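Long-range contact in 6-carboxyhexanoate--coa ligase (Bacillus subtilis, PDB 5FLG), which is a ligase of the 6-carboxyhexanoate--CoA ligase family and holds phosphoaminophosphonic acid-adenylate ester, magnesium and pimelic acid: residues 6-16 against 27-38. Residues are numbered along the deposited sequence; the frame is centred on the assembly and turned at random.
Sequences ETFYSVRMRAS and HISGGERLIPFH. With ANP (phosphoaminophosphonic acid-adenylate ester), chain D.
Tyr9, Val11, Met13 and Ala15 pair with Ile35, Arg33, Gly31 and Ser29 as the hydrogen-bonded pairs of an antiparallel beta hairpin, strand 8-16 against strand 27-36. Side chains of Tyr9, Val11, Met13, Ala15, Ser29 and Ile35 line the tightly packed face, where helix 40-52 packs on Val11, Ser29 and Ile35; Arg33 turns away to Asp151. There Val11 CG2 lies 3.8 Å from Ile35 CD1, and Met13, bent at chi2 (-90°), lays its methyl CE 3.5 Å from Ser29 OG, beside the bare backbone of Gly31. Toward the 3-10 segment, Phe37 CD1 sits over one face of the Tyr9 ring, 3.6 Å from Tyr9 CZ and offset toward the rim, with the ring planes 57° apart; Lys58 of the second subunit makes a cation-pi contact with Phe37.

On the other face Leu34 packs against Leu251, but the part around Arg12 and Arg14 is looser: both arginines lead away from the partner strand. A water bridges Ser10 OG and Arg33 O. At the other end a classic bulge sets Ile28 N and Ser29 N on Ala15 O, from the same face of its carbonyl plane. Beyond it, His27 NE2 donates to O2B of phosphoaminophosphonic acid-adenylate ester at 2.7 Å, nearly straight (162°) and in the ring plane. Glu32 OE2, salt-bridged to Arg146, accepts a weak hydrogen bond from the adenine N6. The outer strand thus offers a firm donor to the phosphates and a weak acceptor to the adenine, consistent with a hairpin that helps position the nucleotide.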
ATOM      1  N   GLU A   6      24.167  -1.208   5.991  1.00 52.98           N
ATOM      2  CA  GLU A   6      23.221  -0.986   4.900  1.00 51.42           C
ATOM      3  C   GLU A   6      21.781  -0.802   5.396  1.00 44.17           C
ATOM      4  O   GLU A   6      21.354  -1.437   6.359  1.00 40.20           O
ATOM      5  CB  GLU A   6      23.272  -2.136   3.906  1.00 51.77           C
ATOM      6  CG  GLU A   6      22.567  -1.819   2.597  1.00 56.82           C
ATOM      7  CD  GLU A   6      22.786  -2.890   1.539  1.00 60.52           C
ATOM      8  OE1 GLU A   6      23.095  -4.044   1.904  1.00 55.19           O
ATOM      9  OE2 GLU A   6      22.667  -2.570   0.332  1.00 63.56           O
ATOM     10  N   THR A   7      21.048   0.095   4.749  1.00 37.52           N
ATOM     11  CA  THR A   7      19.661   0.355   5.117  1.00 39.04           C
ATOM     12  C   THR A   7      18.707  -0.632   4.465  1.00 37.05           C
ATOM     13  O   THR A   7      18.740  -0.833   3.239  1.00 39.83           O
ATOM     14  CB  THR A   7      19.269   1.791   4.768  1.00 41.57           C
ATOM     15  OG1 THR A   7      20.118   2.689   5.491  1.00 42.16           O
ATOM     16  CG2 THR A   7      17.820   2.076   5.154  1.00 42.45           C
ATOM     17  N   PHE A   8      17.851  -1.231   5.285  1.00 30.98           N
ATOM     18  CA  PHE A   8      16.858  -2.171   4.806  1.00 32.26           C
ATOM     19  C   PHE A   8      15.423  -1.650   4.893  1.00 33.47           C
ATOM     20  O   PHE A   8      15.126  -0.688   5.621  1.00 33.61           O
ATOM     21  CB  PHE A   8      16.984  -3.505   5.523  1.00 33.39           C
ATOM     22  CG  PHE A   8      18.099  -4.370   5.004  1.00 33.52           C
ATOM     23  CD1 PHE A   8      19.400  -4.188   5.434  1.00 38.43           C
ATOM     24  CD2 PHE A   8      17.834  -5.388   4.090  1.00 35.38           C
ATOM     25  CE1 PHE A   8      20.438  -4.946   4.896  1.00 42.21           C
ATOM     26  CE2 PHE A   8      18.860  -6.145   3.544  1.00 35.81           C
ATOM     27  CZ  PHE A   8      20.173  -5.892   3.909  1.00 36.27           C
ATOM     28  N   TYR A   9      14.579  -2.199   4.009  1.00 30.59           N
ATOM     29  CA  TYR A   9      13.200  -1.759   3.859  1.00 26.79           C
ATOM     30  C   TYR A   9      12.267  -2.934   3.964  1.00 26.89           C
ATOM     31  O   TYR A   9      12.529  -3.988   3.399  1.00 27.48           O
ATOM     32  CB  TYR A   9      13.001  -1.054   2.508  1.00 26.71           C
ATOM     33  CG  TYR A   9      13.757   0.236   2.397  1.00 22.75           C
ATOM     34  CD1 TYR A   9      15.110   0.232   2.151  1.00 27.86           C
ATOM     35  CD2 TYR A   9      13.136   1.450   2.623  1.00 25.46           C
ATOM     36  CE1 TYR A   9      15.840   1.395   2.098  1.00 29.31           C
ATOM     37  CE2 TYR A   9      13.847   2.635   2.537  1.00 28.94           C
ATOM     38  CZ  TYR A   9      15.199   2.594   2.310  1.00 28.56           C
ATOM     39  OH  TYR A   9      15.947   3.735   2.289  1.00 32.59           O
ATOM     40  N   SER A  10      11.227  -2.776   4.792  1.00 28.36           N
ATOM     41  CA  SER A  10      10.144  -3.731   4.877  1.00 27.93           C
ATOM     42  C   SER A  10       9.161  -3.490   3.728  1.00 26.52           C
ATOM     43  O   SER A  10       8.661  -2.384   3.566  1.00 30.76           O
ATOM     44  CB  SER A  10       9.390  -3.557   6.214  1.00 28.88           C
ATOM     45  OG  SER A  10       8.284  -4.447   6.275  1.00 27.02           O
ATOM     46  N   VAL A  11       8.859  -4.514   2.959  1.00 27.07           N
ATOM     47  CA  VAL A  11       7.900  -4.369   1.844  1.00 25.14           C
ATOM     48  C   VAL A  11       6.828  -5.402   2.031  1.00 24.47           C
ATOM     49  O   VAL A  11       7.126  -6.603   2.111  1.00 27.72           O
ATOM     50  CB  VAL A  11       8.543  -4.567   0.450  1.00 24.60           C
ATOM     51  CG1 VAL A  11       7.569  -4.126  -0.632  1.00 27.66           C
ATOM     52  CG2 VAL A  11       9.819  -3.762   0.303  1.00 26.27           C
ATOM     53  N   ARG A  12       5.590  -4.932   2.199  1.00 25.68           N
ATOM     54  CA  ARG A  12       4.478  -5.801   2.530  1.00 26.53           C
ATOM     55  C   ARG A  12       3.345  -5.643   1.537  1.00 24.66           C
ATOM     56  O   ARG A  12       3.162  -4.566   0.949  1.00 26.82           O
ATOM     57  CB  ARG A  12       3.935  -5.472   3.936  1.00 29.84           C
ATOM     58  CG  ARG A  12       4.887  -5.880   5.047  1.00 34.97           C
ATOM     59  CD  ARG A  12       4.284  -5.571   6.417  1.00 38.14           C
ATOM     60  NE  ARG A  12       4.173  -4.132   6.632  1.00 46.22           N
ATOM     61  CZ  ARG A  12       3.413  -3.570   7.569  1.00 51.54           C
ATOM     62  NH1 ARG A  12       2.536  -4.299   8.240  1.00 51.56           N
ATOM     63  NH2 ARG A  12       3.504  -2.274   7.803  1.00 52.14           N
ATOM     64  N   MET A  13       2.579  -6.718   1.391  1.00 24.54           N
ATOM     65  CA  MET A  13       1.487  -6.769   0.451  1.00 30.34           C
ATOM     66  C   MET A  13       0.370  -7.579   1.076  1.00 27.34           C
ATOM     67  O   MET A  13       0.597  -8.653   1.595  1.00 27.37           O
ATOM     68  CB  MET A  13       1.915  -7.438  -0.875  1.00 26.87           C
ATOM     69  CG  MET A  13       0.783  -7.606  -1.900  1.00 30.40           C
ATOM     70  SD  MET A  13      -0.159  -9.160  -1.787  1.00 30.70           S
ATOM     71  CE  MET A  13       1.073 -10.371  -2.197  1.00 33.98           C
ATOM     72  N   ARG A  14      -0.856  -7.175   0.793  1.00 28.35           N
ATOM     73  CA  ARG A  14      -1.950  -8.064   0.966  1.00 30.52           C
ATOM     74  C   ARG A  14      -3.006  -7.841  -0.103  1.00 29.10           C
ATOM     75  O   ARG A  14      -3.139  -6.746  -0.670  1.00 25.23           O
ATOM     76  CB  ARG A  14      -2.538  -7.847   2.356  1.00 34.56           C
ATOM     77  CG  ARG A  14      -3.029  -6.445   2.562  1.00 41.83           C
ATOM     78  CD  ARG A  14      -3.248  -6.224   4.051  1.00 50.25           C
ATOM     79  NE  ARG A  14      -3.983  -5.002   4.348  1.00 57.62           N
ATOM     80  CZ  ARG A  14      -3.687  -4.190   5.360  1.00 75.99           C
ATOM     81  NH1 ARG A  14      -2.620  -4.416   6.130  1.00 77.38           N
ATOM     82  NH2 ARG A  14      -4.436  -3.117   5.572  1.00 78.28           N
ATOM     83  N   ALA A  15      -3.787  -8.882  -0.336  1.00 25.04           N
ATOM     84  CA  ALA A  15      -4.750  -8.845  -1.411  1.00 30.91           C
ATOM     85  C   ALA A  15      -5.971  -9.636  -1.006  1.00 28.51           C
ATOM     86  O   ALA A  15      -5.864 -10.673  -0.351  1.00 31.31           O
ATOM     87  CB  ALA A  15      -4.150  -9.411  -2.705  1.00 25.15           C
ATOM     88  N   SER A  16      -7.122  -9.193  -1.494  1.00 29.99           N
ATOM     89  CA  SER A  16      -8.369  -9.846  -1.190  1.00 28.44           C
ATOM     90  C   SER A  16      -9.372  -9.702  -2.319  1.00 31.55           C
ATOM     91  O   SER A  16      -9.163  -8.929  -3.236  1.00 29.95           O
ATOM     92  CB  SER A  16      -8.953  -9.257   0.100  1.00 30.29           C
ATOM     93  OG  SER A  16      -9.104  -7.866  -0.031  1.00 32.01           O
ATOM     94  N   HIS A  27      -9.459 -13.263   1.896  1.00 36.01           N
ATOM     95  CA  HIS A  27      -7.999 -13.162   1.831  1.00 36.17           C
ATOM     96  C   HIS A  27      -7.484 -13.952   0.638  1.00 30.58           C
ATOM     97  O   HIS A  27      -7.772 -15.131   0.505  1.00 32.71           O
ATOM     98  CB  HIS A  27      -7.381 -13.740   3.130  1.00 33.24           C
ATOM     99  CG  HIS A  27      -5.882 -13.830   3.105  1.00 32.67           C
ATOM    100  ND1 HIS A  27      -5.073 -12.720   3.075  1.00 34.50           N
ATOM    101  CD2 HIS A  27      -5.046 -14.897   3.083  1.00 37.06           C
ATOM    102  CE1 HIS A  27      -3.807 -13.092   3.006  1.00 33.13           C
ATOM    103  NE2 HIS A  27      -3.761 -14.409   3.028  1.00 32.60           N
ATOM    104  N   ILE A  28      -6.763 -13.313  -0.258  1.00 30.84           N
ATOM    105  CA  ILE A  28      -6.215 -14.058  -1.397  1.00 31.86           C
ATOM    106  C   ILE A  28      -4.737 -14.362  -1.165  1.00 33.89           C
ATOM    107  O   ILE A  28      -4.298 -15.535  -1.170  1.00 35.19           O
ATOM    108  CB  ILE A  28      -6.318 -13.262  -2.717  1.00 33.75           C
ATOM    109  CG1 ILE A  28      -7.775 -13.037  -3.128  1.00 32.04           C
ATOM    110  CG2 ILE A  28      -5.570 -13.997  -3.817  1.00 36.49           C
ATOM    111  CD1 ILE A  28      -8.468 -14.306  -3.550  1.00 36.62           C
ATOM    112  N   SER A  29      -3.980 -13.302  -0.928  1.00 30.84           N
ATOM    113  CA  SER A  29      -2.537 -13.414  -0.789  1.00 33.46           C
ATOM    114  C   SER A  29      -1.965 -12.391   0.195  1.00 27.94           C
ATOM    115  O   SER A  29      -2.513 -11.312   0.384  1.00 29.15           O
ATOM    116  CB  SER A  29      -1.867 -13.230  -2.144  1.00 33.71           C
ATOM    117  OG  SER A  29      -0.482 -13.481  -2.049  1.00 32.22           O
ATOM    118  N   GLY A  30      -0.841 -12.747   0.809  1.00 29.10           N
ATOM    119  CA  GLY A  30      -0.070 -11.819   1.623  1.00 28.78           C
ATOM    120  C   GLY A  30       1.408 -12.085   1.414  1.00 25.45           C
ATOM    121  O   GLY A  30       1.807 -13.201   1.170  1.00 27.72           O
ATOM    122  N   GLY A  31       2.234 -11.062   1.492  1.00 25.65           N
ATOM    123  CA  GLY A  31       3.662 -11.290   1.449  1.00 28.94           C
ATOM    124  C   GLY A  31       4.434 -10.294   2.273  1.00 27.30           C
ATOM    125  O   GLY A  31       3.989  -9.160   2.497  1.00 27.28           O
ATOM    126  N   GLU A  32       5.657 -10.667   2.632  1.00 26.49           N
ATOM    127  CA  GLU A  32       6.521  -9.725   3.307  1.00 28.29           C
ATOM    128  C   GLU A  32       7.960  -9.934   2.958  1.00 23.01           C
ATOM    129  O   GLU A  32       8.383 -11.037   2.768  1.00 29.63           O
ATOM    130  CB  GLU A  32       6.305  -9.828   4.840  1.00 29.21           C
ATOM    131  CG  GLU A  32       6.053 -11.235   5.310  1.00 31.38           C
ATOM    132  CD  GLU A  32       4.606 -11.658   5.178  1.00 33.74           C
ATOM    133  OE1 GLU A  32       3.712 -10.874   5.567  1.00 36.88           O
ATOM    134  OE2 GLU A  32       4.370 -12.833   4.805  1.00 30.82           O
ATOM    135  N   ARG A  33       8.708  -8.857   2.812  1.00 23.80           N
ATOM    136  CA  ARG A  33      10.058  -8.943   2.288  1.00 25.60           C
ATOM    137  C   ARG A  33      10.864  -7.930   3.059  1.00 24.82           C
ATOM    138  O   ARG A  33      10.315  -7.030   3.660  1.00 25.12           O
ATOM    139  CB  ARG A  33      10.118  -8.602   0.774  1.00 28.09           C
ATOM    140  CG  ARG A  33       9.324  -9.558  -0.115  1.00 30.42           C
ATOM    141  CD  ARG A  33       9.948 -10.953  -0.223  1.00 31.91           C
ATOM    142  NE  ARG A  33      11.295 -10.851  -0.798  1.00 41.39           N
ATOM    143  CZ  ARG A  33      11.555 -10.647  -2.090  1.00 51.62           C
ATOM    144  NH1 ARG A  33      10.575 -10.639  -2.979  1.00 49.23           N
ATOM    145  NH2 ARG A  33      12.802 -10.447  -2.496  1.00 52.76           N
ATOM    146  N   LEU A  34      12.169  -8.145   3.115  1.00 27.43           N
ATOM    147  CA  LEU A  34      13.082  -7.200   3.714  1.00 27.99           C
ATOM    148  C   LEU A  34      14.312  -7.036   2.799  1.00 26.74           C
ATOM    149  O   LEU A  34      15.053  -7.967   2.612  1.00 26.20           O
ATOM    150  CB  LEU A  34      13.475  -7.742   5.081  1.00 28.13           C
ATOM    151  CG  LEU A  34      14.404  -6.914   5.940  1.00 32.96           C
ATOM    152  CD1 LEU A  34      13.657  -5.680   6.423  1.00 33.25           C
ATOM    153  CD2 LEU A  34      14.898  -7.749   7.121  1.00 33.63           C
ATOM    154  N   ILE A  35      14.565  -5.828   2.323  1.00 26.15           N
ATOM    155  CA  ILE A  35      15.454  -5.646   1.190  1.00 31.05           C
ATOM    156  C   ILE A  35      16.181  -4.323   1.222  1.00 29.65           C
ATOM    157  O   ILE A  35      15.720  -3.357   1.827  1.00 31.75           O
ATOM    158  CB  ILE A  35      14.672  -5.684  -0.143  1.00 26.71           C
ATOM    159  CG1 ILE A  35      13.523  -4.673  -0.090  1.00 30.38           C
ATOM    160  CG2 ILE A  35      14.176  -7.094  -0.416  1.00 24.30           C
ATOM    161  CD1 ILE A  35      13.177  -4.092  -1.463  1.00 31.36           C
ATOM    162  N   PRO A  36      17.373  -4.297   0.619  1.00 28.79           N
ATOM    163  CA  PRO A  36      17.980  -3.026   0.291  1.00 28.24           C
ATOM    164  C   PRO A  36      17.216  -2.271  -0.787  1.00 29.23           C
ATOM    165  O   PRO A  36      16.455  -2.879  -1.548  1.00 28.55           O
ATOM    166  CB  PRO A  36      19.369  -3.413  -0.226  1.00 28.58           C
ATOM    167  CG  PRO A  36      19.301  -4.853  -0.542  1.00 28.84           C
ATOM    168  CD  PRO A  36      18.033  -5.436  -0.026  1.00 27.54           C
ATOM    169  N   PHE A  37      17.491  -0.981  -0.895  1.00 29.15           N
ATOM    170  CA  PHE A  37      16.637  -0.100  -1.610  1.00 33.14           C
ATOM    171  C   PHE A  37      16.716  -0.361  -3.120  1.00 35.42           C
ATOM    172  O   PHE A  37      15.756  -0.120  -3.836  1.00 34.48           O
ATOM    173  CB  PHE A  37      17.014   1.345  -1.319  1.00 38.31           C
ATOM    174  CG  PHE A  37      16.024   2.345  -1.874  1.00 42.60           C
ATOM    175  CD1 PHE A  37      14.824   2.575  -1.229  1.00 46.94           C
ATOM    176  CD2 PHE A  37      16.288   3.009  -3.066  1.00 44.44           C
ATOM    177  CE1 PHE A  37      13.925   3.501  -1.730  1.00 45.44           C
ATOM    178  CE2 PHE A  37      15.396   3.926  -3.574  1.00 45.91           C
ATOM    179  CZ  PHE A  37      14.211   4.167  -2.910  1.00 46.75           C
ATOM    180  N   HIS A  38      17.860  -0.844  -3.587  1.00 32.47           N
ATOM    181  CA  HIS A  38      18.030  -1.092  -5.013  1.00 40.31           C
ATOM    182  C   HIS A  38      17.261  -2.340  -5.420  1.00 42.77           C
ATOM    183  O   HIS A  38      17.069  -2.599  -6.606  1.00 38.68           O
ATOM    184  CB  HIS A  38      19.510  -1.241  -5.366  1.00 38.46           C
ATOM    185  CG  HIS A  38      20.212  -2.334  -4.618  1.00 38.46           C
ATOM    186  ND1 HIS A  38      20.181  -3.653  -5.019  1.00 38.42           N
ATOM    187  CD2 HIS A  38      20.967  -2.299  -3.496  1.00 38.19           C
ATOM    188  CE1 HIS A  38      20.905  -4.379  -4.191  1.00 37.89           C
ATOM    189  NE2 HIS A  38      21.435  -3.572  -3.287  1.00 41.20           N
TER
HETATM  190  PG  ANP D 702       0.392 -16.661  -0.252  1.00 34.61           P
HETATM  191  O1G ANP D 702       0.273 -15.676  -1.382  1.00 32.91           O
HETATM  192  O2G ANP D 702      -0.268 -17.975  -0.565  1.00 36.24           O
HETATM  193  O3G ANP D 702       1.767 -16.859   0.299  1.00 29.62           O
HETATM  194  PB  ANP D 702      -0.223 -16.279   2.629  1.00 29.51           P
HETATM  195  O1B ANP D 702       1.227 -16.053   2.872  1.00 25.35           O
HETATM  196  O2B ANP D 702      -1.302 -15.542   3.331  1.00 29.38           O
HETATM  197  N3B ANP D 702      -0.552 -15.927   0.969  1.00 27.99           N
HETATM  198  PA  ANP D 702       0.502 -19.055   2.847  1.00 34.05           P
HETATM  199  O1A ANP D 702       0.000 -20.250   2.179  1.00 28.96           O
HETATM  200  O2A ANP D 702       1.885 -18.514   2.619  1.00 32.00           O
HETATM  201  O3A ANP D 702      -0.567 -17.856   2.761  1.00 31.40           O
HETATM  202  O5' ANP D 702       0.355 -19.407   4.454  1.00 27.61           O
HETATM  203  C5' ANP D 702      -0.665 -20.251   4.908  1.00 29.63           C
HETATM  204  C4' ANP D 702      -1.321 -19.636   6.146  1.00 29.70           C
HETATM  205  O4' ANP D 702      -0.308 -19.387   7.129  1.00 29.85           O
HETATM  206  C3' ANP D 702      -1.977 -18.298   5.842  1.00 29.55           C
HETATM  207  O3' ANP D 702      -3.352 -18.452   5.512  1.00 33.47           O
HETATM  208  C2' ANP D 702      -1.859 -17.570   7.149  1.00 30.57           C
HETATM  209  O2' ANP D 702      -2.887 -18.035   8.025  1.00 26.08           O
HETATM  210  C1' ANP D 702      -0.534 -18.071   7.650  1.00 30.02           C
HETATM  211  N9  ANP D 702       0.509 -17.115   7.261  1.00 32.14           N
HETATM  212  C8  ANP D 702       1.058 -16.914   6.011  1.00 37.16           C
HETATM  213  N7  ANP D 702       2.052 -15.999   6.083  1.00 34.41           N
HETATM  214  C5  ANP D 702       2.110 -15.580   7.384  1.00 27.81           C
HETATM  215  C6  ANP D 702       2.883 -14.605   8.170  1.00 31.13           C
HETATM  216  N6  ANP D 702       3.815 -13.828   7.612  1.00 35.14           N
HETATM  217  N1  ANP D 702       2.643 -14.500   9.496  1.00 27.74           N
HETATM  218  C2  ANP D 702       1.694 -15.234  10.088  1.00 26.06           C
HETATM  219  N3  ANP D 702       0.984 -16.196   9.475  1.00 27.49           N
HETATM  220  C4  ANP D 702       1.083 -16.314   8.130  1.00 28.03           C
HETATM  221  O   HOH W   1      19.324   0.425   1.021  1.00 32.00           O
HETATM  222  O   HOH W   2       8.460  -7.187   5.855  1.00 28.09           O